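Homoserine kinase (Listeria monocytogenes, PDB 3HUL) probably catalyses the ATP-dependent phosphorylation of L-homoserine to O-phospho-L-homoserine, a late step in threonine biosynthesis. Local coordinates at residues D38-E43 against V57-A62. Sequence-based numbering, arbitrary orientation.
Sequences DSWYIE and VIIETA
Ile59 offers its CG2 methyl to Trp40 and its CD1 end chiefly to Ile42, and the contact is wholly apolar. Against Trp40 it makes a CH-pi interaction: the CG2 methyl of Ile59 sits over one face of the indole, 3.5 Å from the centroid of the five-membered ring and 10° off its normal. The methyl therefore rides on the pyrrole part, with Trp40 CG and CD2 both 3.6 Å from Ile59 CG2, while the benzene part extends beyond it. The two side chains run past each other in opposite senses, and Ile59 CD1 also approaches Trp40 CB at 3.9 Å.

These residues belong to a beta-alpha-beta unit of the N-terminal part of the GHMP kinase fold, in which strand 41-43 leads through a long loop into helix 57-65, and the chain returns in strand 72-78, parallel to the first. Leu74 of that returning strand touches both Trp40 and Ile42, whereas helix 88-103 packs against Val57, Ile58 and Ala62.

The remaining packing is aliphatic. Ile42 and Ile59 meet tip to tip, their CD1 atoms only 3.4 Å apart, tighter than ordinary van der Waals contact; Ile42 CG1 lies 3.6 Å from Ile59 CD1. In Ile59, CG1 is turned anti to the carbonyl carbon (chi1 -55°), which sends CD1 toward Ile42 and leaves CG2 for the indole. Within the helix, Val57 O accepts from both Thr61 N and Thr61 OG1.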
loop_
_atom_site.group_PDB
_atom_site.type_symbol
_atom_site.label_atom_id
_atom_site.label_comp_id
_atom_site.label_asym_id
_atom_site.label_seq_id
_atom_site.Cartn_x
_atom_site.Cartn_y
_atom_site.Cartn_z
ATOM N N ASP A 38 32.138 -9.123 -38.638
ATOM C CA ASP A 38 33.186 -10.145 -38.475
ATOM C C ASP A 38 33.525 -10.370 -37.009
ATOM O O ASP A 38 33.937 -11.462 -36.610
ATOM C CB ASP A 38 34.468 -9.743 -39.228
ATOM C CG ASP A 38 35.505 -10.880 -39.278
ATOM O OD1 ASP A 38 35.117 -12.068 -39.181
ATOM O OD2 ASP A 38 36.714 -10.592 -39.412
ATOM N N SER A 39 33.355 -9.308 -36.227
ATOM C CA SER A 39 33.663 -9.297 -34.798
ATOM C C SER A 39 32.904 -8.157 -34.116
ATOM O O SER A 39 32.335 -7.282 -34.777
ATOM C CB SER A 39 35.176 -9.131 -34.574
ATOM O OG SER A 39 35.599 -7.856 -35.026
ATOM N N TRP A 40 32.911 -8.179 -32.785
ATOM C CA TRP A 40 32.226 -7.184 -31.985
ATOM C C TRP A 40 33.041 -5.910 -31.916
ATOM O O TRP A 40 34.237 -5.956 -31.705
ATOM C CB TRP A 40 32.017 -7.722 -30.577
ATOM C CG TRP A 40 31.144 -8.929 -30.492
ATOM C CD1 TRP A 40 31.551 -10.231 -30.444
ATOM C CD2 TRP A 40 29.708 -8.952 -30.411
ATOM N NE1 TRP A 40 30.458 -11.066 -30.343
ATOM C CE2 TRP A 40 29.317 -10.306 -30.316
ATOM C CE3 TRP A 40 28.719 -7.959 -30.393
ATOM C CZ2 TRP A 40 27.967 -10.697 -30.222
ATOM C CZ3 TRP A 40 27.386 -8.340 -30.305
ATOM C CH2 TRP A 40 27.022 -9.701 -30.226
ATOM N N TYR A 41 32.390 -4.772 -32.109
ATOM C CA TYR A 41 32.986 -3.490 -31.760
ATOM C C TYR A 41 31.927 -2.637 -31.079
ATOM O O TYR A 41 30.763 -2.643 -31.488
ATOM C CB TYR A 41 33.537 -2.749 -32.987
ATOM C CG TYR A 41 34.271 -1.459 -32.629
ATOM C CD1 TYR A 41 35.512 -1.499 -31.972
ATOM C CD2 TYR A 41 33.729 -0.205 -32.933
ATOM C CE1 TYR A 41 36.195 -0.333 -31.630
ATOM C CE2 TYR A 41 34.413 0.983 -32.593
ATOM C CZ TYR A 41 35.645 0.903 -31.938
ATOM O OH TYR A 41 36.335 2.045 -31.576
ATOM N N ILE A 42 32.334 -1.914 -30.037
ATOM C CA ILE A 42 31.490 -0.898 -29.423
ATOM C C ILE A 42 32.179 0.432 -29.590
ATOM O O ILE A 42 33.293 0.615 -29.101
ATOM C CB ILE A 42 31.273 -1.125 -27.898
ATOM C CG1 ILE A 42 30.612 -2.467 -27.623
ATOM C CG2 ILE A 42 30.429 -0.004 -27.307
ATOM C CD1 ILE A 42 30.560 -2.827 -26.155
ATOM N N GLU A 43 31.519 1.362 -30.269
ATOM C CA GLU A 43 31.999 2.729 -30.326
ATOM C C GLU A 43 31.545 3.432 -29.064
ATOM O O GLU A 43 30.373 3.326 -28.679
ATOM C CB GLU A 43 31.453 3.456 -31.553
ATOM C CG GLU A 43 31.975 4.886 -31.710
ATOM C CD GLU A 43 31.156 5.709 -32.695
ATOM O OE1 GLU A 43 30.962 6.921 -32.435
ATOM O OE2 GLU A 43 30.693 5.143 -33.721
ATOM N N VAL A 57 32.352 -5.877 -20.761
ATOM C CA VAL A 57 31.414 -6.588 -19.884
ATOM C C VAL A 57 30.084 -6.950 -20.587
ATOM O O VAL A 57 29.621 -8.096 -20.518
ATOM C CB VAL A 57 31.201 -5.756 -18.572
ATOM C CG1 VAL A 57 29.956 -6.160 -17.831
ATOM C CG2 VAL A 57 32.443 -5.875 -17.663
ATOM N N ILE A 58 29.506 -5.972 -21.283
ATOM C CA ILE A 58 28.257 -6.145 -22.035
ATOM C C ILE A 58 28.332 -7.334 -22.982
ATOM O O ILE A 58 27.476 -8.220 -22.957
ATOM C CB ILE A 58 27.912 -4.860 -22.842
ATOM C CG1 ILE A 58 27.894 -3.642 -21.914
ATOM C CG2 ILE A 58 26.611 -5.033 -23.605
ATOM C CD1 ILE A 58 27.805 -2.334 -22.595
ATOM N N ILE A 59 29.385 -7.368 -23.791
ATOM C CA ILE A 59 29.572 -8.442 -24.779
ATOM C C ILE A 59 29.875 -9.807 -24.145
ATOM O O ILE A 59 29.259 -10.818 -24.526
ATOM C CB ILE A 59 30.615 -8.026 -25.871
ATOM C CG1 ILE A 59 30.177 -6.703 -26.519
ATOM C CG2 ILE A 59 30.744 -9.124 -26.947
ATOM C CD1 ILE A 59 31.280 -5.934 -27.243
ATOM N N GLU A 60 30.781 -9.854 -23.159
ATOM C CA GLU A 60 31.066 -11.121 -22.444
ATOM C C GLU A 60 29.811 -11.656 -21.791
ATOM O O GLU A 60 29.575 -12.885 -21.772
ATOM C CB GLU A 60 32.139 -10.967 -21.339
ATOM C CG GLU A 60 33.477 -10.339 -21.758
ATOM C CD GLU A 60 34.602 -10.589 -20.736
ATOM O OE1 GLU A 60 34.487 -10.122 -19.578
ATOM O OE2 GLU A 60 35.605 -11.254 -21.100
ATOM N N THR A 61 29.007 -10.745 -21.221
ATOM C CA THR A 61 27.760 -11.166 -20.593
ATOM C C THR A 61 26.871 -11.729 -21.697
ATOM O O THR A 61 26.319 -12.811 -21.559
ATOM C CB THR A 61 26.993 -10.006 -19.860
ATOM O OG1 THR A 61 27.830 -9.353 -18.899
ATOM C CG2 THR A 61 25.756 -10.543 -19.193
ATOM N N ALA A 62 26.714 -10.978 -22.776
ATOM C CA ALA A 62 25.877 -11.442 -23.892
ATOM C C ALA A 62 26.324 -12.836 -24.380
ATOM O O ALA A 62 25.509 -13.776 -24.418
ATOM C CB ALA A 62 25.880 -10.428 -25.036
#